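PDB 5J7O: major capsid protein from Faustovirus, which probably assembles as a trimer of double jelly-roll subunits into the capsid shell that encloses the viral double-stranded DNA. Local coordinates for residues 71-76 and 100-105; 310-313 and 319-322; 535-538 and 544-547; 570-575 and 579-584. One frame throughout, in Å; residues are numbered along the deposited sequence.

Contact 1 of 4, residues 71-76 and 100-105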
loop_
_atom_site.group_PDB
_atom_site.type_symbol
_atom_site.label_atom_id
_atom_site.label_comp_id
_atom_site.label_asym_id
_atom_site.label_seq_id
_atom_site.Cartn_x
_atom_site.Cartn_y
_atom_site.Cartn_z
ATOM N N TYR B 71 17.250 -6.089 29.514
ATOM C CA TYR B 71 16.001 -6.833 29.505
ATOM C C TYR B 71 16.217 -8.235 28.955
ATOM O O TYR B 71 17.227 -8.532 28.311
ATOM C CB TYR B 71 14.897 -6.104 28.711
ATOM C CG TYR B 71 15.168 -5.869 27.238
ATOM C CD1 TYR B 71 14.933 -6.865 26.297
ATOM C CD2 TYR B 71 15.618 -4.635 26.785
ATOM C CE1 TYR B 71 15.166 -6.647 24.952
ATOM C CE2 TYR B 71 15.852 -4.408 25.443
ATOM C CZ TYR B 71 15.624 -5.416 24.531
ATOM O OH TYR B 71 15.855 -5.194 23.192
ATOM N N GLU B 72 15.245 -9.098 29.238
ATOM C CA GLU B 72 15.252 -10.481 28.787
ATOM C C GLU B 72 13.836 -11.024 28.894
ATOM O O GLU B 72 13.137 -10.758 29.876
ATOM C CB GLU B 72 16.214 -11.343 29.612
ATOM C CG GLU B 72 16.209 -12.812 29.222
ATOM C CD GLU B 72 16.956 -13.684 30.212
ATOM O OE1 GLU B 72 17.489 -13.142 31.203
ATOM O OE2 GLU B 72 17.007 -14.914 29.999
ATOM N N TYR B 73 13.420 -11.780 27.885
ATOM C CA TYR B 73 12.085 -12.351 27.859
ATOM C C TYR B 73 12.052 -13.687 28.589
ATOM O O TYR B 73 13.053 -14.404 28.669
ATOM C CB TYR B 73 11.599 -12.526 26.420
ATOM C CG TYR B 73 11.206 -11.226 25.763
ATOM C CD1 TYR B 73 9.887 -10.796 25.766
ATOM C CD2 TYR B 73 12.157 -10.419 25.152
ATOM C CE1 TYR B 73 9.523 -9.604 25.171
ATOM C CE2 TYR B 73 11.803 -9.226 24.555
ATOM C CZ TYR B 73 10.486 -8.823 24.569
ATOM O OH TYR B 73 10.127 -7.634 23.976
ATOM N N GLN B 74 10.880 -14.010 29.129
ATOM C CA GLN B 74 10.653 -15.252 29.851
ATOM C C GLN B 74 9.250 -15.736 29.532
ATOM O O GLN B 74 8.293 -14.961 29.621
ATOM C CB GLN B 74 10.823 -15.053 31.362
ATOM C CG GLN B 74 10.670 -16.320 32.185
ATOM C CD GLN B 74 10.841 -16.068 33.671
ATOM O OE1 GLN B 74 10.198 -15.185 34.241
ATOM N NE2 GLN B 74 11.720 -16.836 34.305
ATOM N N LYS B 75 9.128 -17.003 29.148
ATOM C CA LYS B 75 7.842 -17.587 28.795
ATOM C C LYS B 75 7.410 -18.579 29.865
ATOM O O LYS B 75 8.233 -19.319 30.413
ATOM C CB LYS B 75 7.897 -18.266 27.422
ATOM C CG LYS B 75 8.850 -19.445 27.307
ATOM C CD LYS B 75 8.935 -19.918 25.862
ATOM C CE LYS B 75 9.759 -21.187 25.725
ATOM N NZ LYS B 75 9.008 -22.392 26.174
ATOM N N THR B 76 6.113 -18.579 30.168
ATOM C CA THR B 76 5.564 -19.433 31.209
ATOM C C THR B 76 4.267 -20.062 30.716
ATOM O O THR B 76 3.622 -19.565 29.790
ATOM C CB THR B 76 5.315 -18.656 32.510
ATOM O OG1 THR B 76 4.968 -19.572 33.557
ATOM C CG2 THR B 76 4.185 -17.651 32.328
ATOM N N PHE B 100 8.542 -5.732 34.918
ATOM C CA PHE B 100 8.064 -6.474 33.760
ATOM C C PHE B 100 7.309 -5.533 32.835
ATOM O O PHE B 100 6.666 -4.578 33.280
ATOM C CB PHE B 100 7.192 -7.690 34.147
ATOM C CG PHE B 100 6.070 -7.380 35.101
ATOM C CD1 PHE B 100 6.273 -7.436 36.471
ATOM C CD2 PHE B 100 4.804 -7.080 34.628
ATOM C CE1 PHE B 100 5.239 -7.170 37.351
ATOM C CE2 PHE B 100 3.765 -6.814 35.503
ATOM C CZ PHE B 100 3.984 -6.859 36.865
ATOM N N SER B 101 7.409 -5.806 31.533
ATOM C CA SER B 101 6.940 -4.867 30.521
ATOM C C SER B 101 6.000 -5.529 29.521
ATOM O O SER B 101 4.954 -6.065 29.903
ATOM C CB SER B 101 8.135 -4.244 29.795
ATOM O OG SER B 101 7.740 -3.131 29.012
ATOM N N ASP B 102 6.364 -5.497 28.240
ATOM C CA ASP B 102 5.467 -5.954 27.187
ATOM C C ASP B 102 5.232 -7.459 27.276
ATOM O O ASP B 102 6.104 -8.228 27.689
ATOM C CB ASP B 102 6.028 -5.588 25.812
ATOM C CG ASP B 102 7.441 -6.095 25.601
ATOM O OD1 ASP B 102 8.372 -5.522 26.205
ATOM O OD2 ASP B 102 7.623 -7.056 24.823
ATOM N N MET B 103 4.029 -7.872 26.881
ATOM C CA MET B 103 3.608 -9.262 26.964
ATOM C C MET B 103 3.014 -9.706 25.636
ATOM O O MET B 103 2.324 -8.934 24.963
ATOM C CB MET B 103 2.584 -9.469 28.087
ATOM C CG MET B 103 3.112 -9.142 29.473
ATOM S SD MET B 103 1.912 -9.476 30.776
ATOM C CE MET B 103 2.873 -9.052 32.228
ATOM N N VAL B 104 3.284 -10.955 25.269
ATOM C CA VAL B 104 2.758 -11.545 24.045
ATOM C C VAL B 104 2.521 -13.027 24.302
ATOM O O VAL B 104 3.305 -13.683 24.994
ATOM C CB VAL B 104 3.707 -11.299 22.849
ATOM C CG1 VAL B 104 5.050 -11.984 23.060
ATOM C CG2 VAL B 104 3.066 -11.742 21.549
ATOM N N VAL B 105 1.423 -13.550 23.764
ATOM C CA VAL B 105 0.971 -14.907 24.050
ATOM C C VAL B 105 1.082 -15.737 22.779
ATOM O O VAL B 105 0.461 -15.414 21.759
ATOM C CB VAL B 105 -0.466 -14.923 24.591
ATOM C CG1 VAL B 105 -0.943 -16.351 24.772
ATOM C CG2 VAL B 105 -0.549 -14.163 25.902
#
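Tyr-73 reaches Asp-102 across the middle strand of a three-strand part of an antiparallel jelly-roll sheet. Strands 69-76 and 99-109 both pair with strand 389-401, and the closest backbone approach between the two segments, from Tyr-73 CA to Met-103 CA, is 9.1 Å, about two strand spacings. Backbone bonds from Glu-72 to Asn-398 and from Gln-74 to Ile-396 on one side, and from Ser-101 to Asn-397 on the other, together confirm that 389-401 lies between them. Tyr-71, where the first segment begins, sends its hydroxyl to Cys-572 O of the second subunit, so this strand already lies at the interface.

Two residues on, Tyr-73 spans the gap. Its CG stands beside the backbone N and opposite the carbonyl carbon (chi1 -74°). The phenol crosses the Asp-102 side chain at about a right angle, with ring and carboxylate planes 70° apart. Tyr-73 OH donates to Asp-102 OD2 over 2.7 Å, and the carboxylate accepts on its syn lone pair. The second subunit adds Tyr-553 OH, bonded to Tyr-73 OH, and Phe-544, edge-to-face with the Tyr-73 ring. OD2 also bonds to the hydroxyl of Tyr-548 of that subunit, its stronger partner, while OD1 is held by Asn-397 ND2 of the intervening strand. With both oxygens engaged by different groups, the rotation of this buried carboxylate is fixed, and its charge is probably stabilised by the gathered donors.

At the point of contact, Asp-102 OD2 lies at the edge of the Tyr-73 ring, near its plane, only 3.2 Å from Tyr-73 CE1.

Contact 2 of 4, residues 310-313 and 319-322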
loop_
_atom_site.group_PDB
_atom_site.type_symbol
_atom_site.label_atom_id
_atom_site.label_comp_id
_atom_site.label_asym_id
_atom_site.label_seq_id
_atom_site.Cartn_x
_atom_site.Cartn_y
_atom_site.Cartn_z
ATOM N N ILE B 310 6.311 -2.052 35.181
ATOM C CA ILE B 310 5.727 -2.160 36.513
ATOM C C ILE B 310 6.766 -2.723 37.471
ATOM O O ILE B 310 7.377 -3.764 37.199
ATOM C CB ILE B 310 4.467 -3.040 36.488
ATOM C CG1 ILE B 310 3.396 -2.408 35.598
ATOM C CG2 ILE B 310 3.938 -3.257 37.897
ATOM C CD1 ILE B 310 2.112 -3.199 35.543
ATOM N N ALA B 311 6.963 -2.040 38.597
ATOM C CA ALA B 311 7.896 -2.511 39.611
ATOM C C ALA B 311 7.428 -3.842 40.178
ATOM O O ALA B 311 6.297 -3.958 40.663
ATOM C CB ALA B 311 8.033 -1.472 40.723
ATOM N N SER B 312 8.302 -4.851 40.112
ATOM C CA SER B 312 7.941 -6.182 40.590
ATOM C C SER B 312 7.589 -6.171 42.071
ATOM O O SER B 312 6.794 -7.001 42.526
ATOM C CB SER B 312 9.083 -7.163 40.321
ATOM O OG SER B 312 8.735 -8.477 40.721
ATOM N N VAL B 313 8.160 -5.239 42.837
ATOM C CA VAL B 313 7.837 -5.157 44.256
ATOM C C VAL B 313 6.462 -4.532 44.467
ATOM O O VAL B 313 5.748 -4.894 45.411
ATOM C CB VAL B 313 8.933 -4.380 45.011
ATOM C CG1 VAL B 313 10.265 -5.104 44.907
ATOM C CG2 VAL B 313 9.057 -2.961 44.473
ATOM N N GLN B 319 -0.128 -12.888 43.683
ATOM C CA GLN B 319 -1.434 -12.246 43.595
ATOM C C GLN B 319 -1.603 -11.508 42.272
ATOM O O GLN B 319 -2.504 -10.673 42.143
ATOM C CB GLN B 319 -1.639 -11.289 44.770
ATOM C CG GLN B 319 -0.364 -10.584 45.203
ATOM C CD GLN B 319 -0.626 -9.408 46.119
ATOM O OE1 GLN B 319 -0.360 -8.260 45.762
ATOM N NE2 GLN B 319 -1.138 -9.686 47.311
ATOM N N ARG B 320 -0.751 -11.797 41.291
ATOM C CA ARG B 320 -0.776 -11.149 39.988
ATOM C C ARG B 320 -0.949 -12.209 38.910
ATOM O O ARG B 320 -0.223 -13.209 38.894
ATOM C CB ARG B 320 0.505 -10.340 39.759
ATOM C CG ARG B 320 1.788 -11.130 39.979
ATOM C CD ARG B 320 3.009 -10.228 40.022
ATOM N NE ARG B 320 4.242 -10.978 39.800
ATOM C CZ ARG B 320 5.462 -10.471 39.946
ATOM N NH1 ARG B 320 5.616 -9.209 40.324
ATOM N NH2 ARG B 320 6.527 -11.226 39.717
ATOM N N PHE B 321 -1.916 -11.998 38.018
ATOM C CA PHE B 321 -2.245 -13.005 37.021
ATOM C C PHE B 321 -2.649 -12.338 35.717
ATOM O O PHE B 321 -3.115 -11.195 35.700
ATOM C CB PHE B 321 -3.382 -13.921 37.489
ATOM C CG PHE B 321 -3.090 -14.655 38.763
ATOM C CD1 PHE B 321 -2.439 -15.877 38.738
ATOM C CD2 PHE B 321 -3.474 -14.129 39.985
ATOM C CE1 PHE B 321 -2.172 -16.558 39.910
ATOM C CE2 PHE B 321 -3.209 -14.805 41.160
ATOM C CZ PHE B 321 -2.558 -16.021 41.122
ATOM N N ILE B 322 -2.463 -13.071 34.622
ATOM C CA ILE B 322 -3.020 -12.724 33.321
ATOM C C ILE B 322 -4.047 -13.795 32.979
ATOM O O ILE B 322 -3.698 -14.965 32.781
ATOM C CB ILE B 322 -1.939 -12.622 32.236
ATOM C CG1 ILE B 322 -1.028 -11.423 32.501
ATOM C CG2 ILE B 322 -2.581 -12.510 30.860
ATOM C CD1 ILE B 322 -1.753 -10.092 32.500
#
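Arg-320 NH1 has two acceptors, Ser-312 OG at 3.2 Å and Ile-315 O in the loop between the two segments. The bond to the serine is nearly straight, with an N-H...O angle of 167°, and the hydroxyl oxygen lies only 3° out of the guanidinium plane. Ser-312 therefore meets the charged group at its edge. The other terminal nitrogen, Arg-320 NH2, is 3.7 Å from Ser-312 OG, so the hydroxyl is clearly closer to NH1.

The arginine gets there by being long. From CG to NE its chain is extended, and it bridges segments whose closest alpha carbons, Ser-312 CA and Arg-320 CA, are still 10.1 Å apart. This span separates the two sheets of a jelly-roll sandwich: strand 310-311 pairs with 99-109 in one sheet, whereas strand 320-326 lies between 88-92 and 186-193 in the other. The connection between them runs through a short loop, and Arg-320 reaches back across it from the first residue of its strand.

The guanidinium has further partners. Arg-320 NE, its strongest polar link, donates to Ile-93 O just beyond strand 88-92, and CE1 of the Phe-100 ring, on strand 99-109, packs beside NH1. Ser-312, for its part, is held by a backbone bond to Asp-98. With chi1 at -177° its hydroxyl swings away from its own backbone N and comes next to its own carbonyl, which puts both oxygens near the same nitrogen: Ser-312 O is 3.3 Å from Arg-320 NH1.

Contact 3 of 4, residues 535-538 and 544-547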
loop_
_atom_site.group_PDB
_atom_site.type_symbol
_atom_site.label_atom_id
_atom_site.label_comp_id
_atom_site.label_asym_id
_atom_site.label_seq_id
_atom_site.Cartn_x
_atom_site.Cartn_y
_atom_site.Cartn_z
ATOM N N GLU B 535 -22.159 20.607 25.947
ATOM C CA GLU B 535 -21.839 20.111 24.615
ATOM C C GLU B 535 -20.324 20.088 24.450
ATOM O O GLU B 535 -19.682 21.140 24.380
ATOM C CB GLU B 535 -22.496 20.984 23.551
ATOM C CG GLU B 535 -22.752 20.278 22.233
ATOM C CD GLU B 535 -23.527 21.141 21.260
ATOM O OE1 GLU B 535 -22.986 22.179 20.823
ATOM O OE2 GLU B 535 -24.683 20.791 20.943
ATOM N N LEU B 536 -19.751 18.887 24.409
ATOM C CA LEU B 536 -18.346 18.727 24.063
ATOM C C LEU B 536 -18.160 18.487 22.574
ATOM O O LEU B 536 -17.111 18.833 22.018
ATOM C CB LEU B 536 -17.738 17.575 24.866
ATOM C CG LEU B 536 -17.989 17.683 26.372
ATOM C CD1 LEU B 536 -17.432 16.477 27.107
ATOM C CD2 LEU B 536 -17.394 18.972 26.919
ATOM N N TYR B 537 -19.164 17.904 21.924
ATOM C CA TYR B 537 -19.217 17.786 20.473
ATOM C C TYR B 537 -20.650 18.033 20.039
ATOM O O TYR B 537 -21.562 17.329 20.486
ATOM C CB TYR B 537 -18.750 16.407 19.999
ATOM C CG TYR B 537 -17.254 16.258 19.892
ATOM C CD1 TYR B 537 -16.566 16.749 18.790
ATOM C CD2 TYR B 537 -16.529 15.615 20.885
ATOM C CE1 TYR B 537 -15.196 16.611 18.685
ATOM C CE2 TYR B 537 -15.159 15.472 20.789
ATOM C CZ TYR B 537 -14.498 15.972 19.687
ATOM O OH TYR B 537 -13.133 15.832 19.588
ATOM N N ALA B 538 -20.851 19.026 19.180
ATOM C CA ALA B 538 -22.163 19.237 18.592
ATOM C C ALA B 538 -22.503 18.071 17.663
ATOM O O ALA B 538 -21.701 17.160 17.438
ATOM C CB ALA B 538 -22.206 20.569 17.850
ATOM N N PHE B 544 -16.712 13.338 10.235
ATOM C CA PHE B 544 -15.879 14.212 11.054
ATOM C C PHE B 544 -15.072 13.405 12.065
ATOM O O PHE B 544 -13.882 13.669 12.275
ATOM C CB PHE B 544 -16.748 15.252 11.764
ATOM C CG PHE B 544 -15.970 16.252 12.576
ATOM C CD1 PHE B 544 -15.459 17.396 11.985
ATOM C CD2 PHE B 544 -15.764 16.057 13.933
ATOM C CE1 PHE B 544 -14.747 18.321 12.728
ATOM C CE2 PHE B 544 -15.053 16.978 14.682
ATOM C CZ PHE B 544 -14.545 18.112 14.078
ATOM N N TYR B 545 -15.701 12.409 12.691
ATOM C CA TYR B 545 -15.014 11.581 13.673
ATOM C C TYR B 545 -14.218 10.447 13.042
ATOM O O TYR B 545 -13.259 9.967 13.655
ATOM C CB TYR B 545 -16.016 10.992 14.668
ATOM C CG TYR B 545 -16.875 12.021 15.363
ATOM C CD1 TYR B 545 -16.371 12.786 16.408
ATOM C CD2 TYR B 545 -18.194 12.221 14.982
ATOM C CE1 TYR B 545 -17.157 13.722 17.051
ATOM C CE2 TYR B 545 -18.986 13.157 15.616
ATOM C CZ TYR B 545 -18.463 13.903 16.650
ATOM O OH TYR B 545 -19.253 14.834 17.283
ATOM N N ARG B 546 -14.593 10.002 11.844
ATOM C CA ARG B 546 -13.875 8.912 11.199
ATOM C C ARG B 546 -12.675 9.397 10.400
ATOM O O ARG B 546 -11.608 8.776 10.445
ATOM C CB ARG B 546 -14.812 8.129 10.279
ATOM C CG ARG B 546 -14.124 7.003 9.523
ATOM C CD ARG B 546 -14.992 6.519 8.384
ATOM N NE ARG B 546 -15.196 7.561 7.385
ATOM C CZ ARG B 546 -16.306 7.700 6.669
ATOM N NH1 ARG B 546 -17.323 6.871 6.856
ATOM N NH2 ARG B 546 -16.405 8.676 5.778
ATOM N N ASP B 547 -12.826 10.498 9.666
ATOM C CA ASP B 547 -11.799 10.961 8.744
ATOM C C ASP B 547 -11.020 12.165 9.258
ATOM O O ASP B 547 -9.787 12.164 9.207
ATOM C CB ASP B 547 -12.430 11.291 7.384
ATOM C CG ASP B 547 -13.179 10.115 6.794
ATOM O OD1 ASP B 547 -12.819 8.963 7.107
ATOM O OD2 ASP B 547 -14.131 10.344 6.019
#
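A classic beta bulge, in which Leu-536 and Tyr-537 both face Val-529, presents Tyr-537 to Tyr-545 and Phe-544 of helix 542-552. The two tyrosines form a T-shaped pair: the edge of Tyr-545 points at the face of Tyr-537, with centroids 5.2 Å apart and planes at 70°. Tyr-545 CE1 does the touching. It sits 3.5 Å from Tyr-537 CD1, above the ring plane but displaced toward the rim. The two side chains run antiparallel alongside each other, so that Tyr-545 OH comes 3.2 Å from Tyr-537 CB. Phe-544 adds an apolar contact, its CE2 4.0 Å from Tyr-537 CE1, with the two side chains crossing at about a right angle.

Both phenol groups have polar partners beyond the aromatic cluster. Tyr-545 OH bonds to Val-527 O, which probably helps hold the ring in place, and Tyr-537 OH bonds to Asn-570 O. Tyr-73 of the third subunit packs on Tyr-537 and meets Phe-544 edge-to-face. Within its own chain the cluster lies between helix 542-552, which follows strand 534-541 directly, and two strands of different sheets: 526-531, the neighbour of 534-541, and 567-570, whose Leu-567 and Leu-569 pack on Tyr-545.

Contact 4 of 4, residues 570-575 and 579-584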
loop_
_atom_site.group_PDB
_atom_site.type_symbol
_atom_site.label_atom_id
_atom_site.label_comp_id
_atom_site.label_asym_id
_atom_site.label_seq_id
_atom_site.Cartn_x
_atom_site.Cartn_y
_atom_site.Cartn_z
ATOM N N ASN B 570 -12.217 12.452 20.286
ATOM C CA ASN B 570 -10.981 12.875 20.931
ATOM C C ASN B 570 -11.237 13.999 21.929
ATOM O O ASN B 570 -12.044 14.899 21.680
ATOM C CB ASN B 570 -9.959 13.332 19.888
ATOM C CG ASN B 570 -8.621 13.690 20.501
ATOM O OD1 ASN B 570 -8.305 13.281 21.618
ATOM N ND2 ASN B 570 -7.823 14.456 19.768
ATOM N N PHE B 571 -10.529 13.942 23.061
ATOM C CA PHE B 571 -10.616 14.969 24.092
ATOM C C PHE B 571 -9.244 15.422 24.578
ATOM O O PHE B 571 -9.165 16.200 25.536
ATOM C CB PHE B 571 -11.449 14.475 25.279
ATOM C CG PHE B 571 -12.777 13.901 24.888
ATOM C CD1 PHE B 571 -13.841 14.732 24.578
ATOM C CD2 PHE B 571 -12.963 12.530 24.828
ATOM C CE1 PHE B 571 -15.066 14.206 24.220
ATOM C CE2 PHE B 571 -14.185 11.999 24.469
ATOM C CZ PHE B 571 -15.238 12.838 24.164
ATOM N N CYS B 572 -8.168 14.951 23.954
ATOM C CA CYS B 572 -6.817 15.375 24.287
ATOM C C CYS B 572 -6.115 15.849 23.021
ATOM O O CYS B 572 -6.555 15.574 21.901
ATOM C CB CYS B 572 -6.011 14.246 24.946
ATOM S SG CYS B 572 -5.701 12.827 23.873
ATOM N N LEU B 573 -5.010 16.569 23.212
ATOM C CA LEU B 573 -4.283 17.117 22.073
ATOM C C LEU B 573 -3.391 16.083 21.402
ATOM O O LEU B 573 -3.154 16.170 20.192
ATOM C CB LEU B 573 -3.443 18.319 22.507
ATOM C CG LEU B 573 -4.197 19.617 22.794
ATOM C CD1 LEU B 573 -3.230 20.707 23.224
ATOM C CD2 LEU B 573 -4.991 20.052 21.572
ATOM N N TYR B 574 -2.887 15.106 22.153
ATOM C CA TYR B 574 -1.918 14.140 21.633
ATOM C C TYR B 574 -2.296 12.736 22.076
ATOM O O TYR B 574 -1.648 12.142 22.949
ATOM C CB TYR B 574 -0.503 14.508 22.084
ATOM C CG TYR B 574 -0.139 15.929 21.732
ATOM C CD1 TYR B 574 0.208 16.273 20.434
ATOM C CD2 TYR B 574 -0.164 16.932 22.692
ATOM C CE1 TYR B 574 0.531 17.571 20.101
ATOM C CE2 TYR B 574 0.158 18.235 22.369
ATOM C CZ TYR B 574 0.506 18.548 21.072
ATOM O OH TYR B 574 0.829 19.844 20.743
ATOM N N PRO B 575 -3.342 12.164 21.483
ATOM C CA PRO B 575 -3.668 10.756 21.760
ATOM C C PRO B 575 -2.534 9.846 21.316
ATOM O O PRO B 575 -2.103 9.878 20.161
ATOM C CB PRO B 575 -4.946 10.523 20.945
ATOM C CG PRO B 575 -4.906 11.558 19.873
ATOM C CD PRO B 575 -4.256 12.757 20.491
ATOM N N GLN B 579 2.533 11.711 28.284
ATOM C CA GLN B 579 2.272 13.003 28.902
ATOM C C GLN B 579 0.808 13.377 28.714
ATOM O O GLN B 579 0.325 13.401 27.573
ATOM C CB GLN B 579 3.173 14.079 28.300
ATOM C CG GLN B 579 2.726 15.504 28.600
ATOM C CD GLN B 579 2.736 15.825 30.082
ATOM O OE1 GLN B 579 3.564 15.311 30.835
ATOM N NE2 GLN B 579 1.809 16.675 30.510
ATOM N N PRO B 580 0.065 13.649 29.787
ATOM C CA PRO B 580 -1.341 14.038 29.630
ATOM C C PRO B 580 -1.473 15.313 28.814
ATOM O O PRO B 580 -0.609 16.192 28.845
ATOM C CB PRO B 580 -1.819 14.245 31.071
ATOM C CG PRO B 580 -0.860 13.473 31.910
ATOM C CD PRO B 580 0.458 13.548 31.203
ATOM N N SER B 581 -2.582 15.407 28.070
ATOM C CA SER B 581 -2.791 16.570 27.214
ATOM C C SER B 581 -4.261 16.970 27.106
ATOM O O SER B 581 -4.637 17.618 26.122
ATOM C CB SER B 581 -2.225 16.305 25.811
ATOM O OG SER B 581 -2.752 15.108 25.266
ATOM N N GLY B 582 -5.093 16.614 28.077
ATOM C CA GLY B 582 -6.510 16.936 28.042
ATOM C C GLY B 582 -7.343 15.706 28.337
ATOM O O GLY B 582 -6.953 14.573 28.043
ATOM N N HIS B 583 -8.516 15.929 28.927
ATOM C CA HIS B 583 -9.404 14.834 29.295
ATOM C C HIS B 583 -10.782 15.401 29.608
ATOM O O HIS B 583 -10.960 16.612 29.765
ATOM C CB HIS B 583 -8.863 14.049 30.493
ATOM C CG HIS B 583 -8.657 14.882 31.720
ATOM N ND1 HIS B 583 -7.463 15.510 32.002
ATOM C CD2 HIS B 583 -9.493 15.189 32.740
ATOM C CE1 HIS B 583 -7.572 16.169 33.142
ATOM N NE2 HIS B 583 -8.793 15.991 33.610
ATOM N N VAL B 584 -11.758 14.502 29.685
ATOM C CA VAL B 584 -13.089 14.827 30.185
ATOM C C VAL B 584 -13.111 14.513 31.674
ATOM O O VAL B 584 -12.815 13.387 32.084
ATOM C CB VAL B 584 -14.177 14.043 29.440
ATOM C CG1 VAL B 584 -15.529 14.249 30.106
ATOM C CG2 VAL B 584 -14.236 14.469 27.991
HETATM O O HOH W 1 -1.913 12.686 25.921
#
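Ser-581 takes two backbone amides at once: its carbonyl O accepts from Leu-573 N over 3.1 Å (N-H...O angle 157°), and its OG accepts from Tyr-574 N, also over 3.1 Å. The hydroxyl can do this because it is turned in between its own backbone N and carbonyl carbon (chi1 54°). A water lies within hydrogen-bonding distance of Ser-581 OG (2.6 Å), Tyr-574 O and Gln-579 O. On the first segment, Asn-570 OD1 accepts from Cys-572 N, 2.9 Å away, closing an Asx turn as the chain leaves strand 567-570.

The two segments run nearly antiparallel through the loop between that strand and helix 586-589. They draw closest at Cys-572 and Gly-582, whose CA atoms are 4.1 Å apart. Two features explain the glycine here: a beta carbon would clash with Phe-571 O and crowd Cys-572 CA, and at these backbone angles it would also strike the carbonyl O of Ser-581. Further out, Val-584 CG2 makes a CH-pi contact over one face of the Phe-571 ring, 3.6 Å from the centroid and 22° off the ring normal. At the other end, Ser-581 CB touches the edge of the Tyr-574 ring.

Neighbouring copies flank the loop: His-583 NE2 bonds to Asp-16 of the second subunit, and Gln-579 NE2 to Lys-64 O of the third. Without regular strand pairing, then, the direct polar hold between these buried segments rests on one serine, whose carbonyl and hydroxyl engage successive amides, with a CH-pi contact closing the far end.

Contacts 1 and 2 adjoin, centres 12 Å apart, within the first jelly-roll: Phe-100 O lies 3.2 Å from Ile-310 N, a probable backbone bond between strands 99-109 and 310-311. Contacts 3 and 4 form a second neighbouring pair, 15 Å between centres, joined where Tyr-537 CE2 packs 3.7 Å from Phe-571 CE1. Within one chain the pairs stay apart; the centres of contacts 1 and 4 are 29 Å from each other and their nearest atoms about 16 Å. The trimer brings contact 1 against contacts 3 and 4 of a neighbouring copy, where its residues meet segments 535-538, 544-547 and 570-575; contact 2 is touched by no other chain of the assembly.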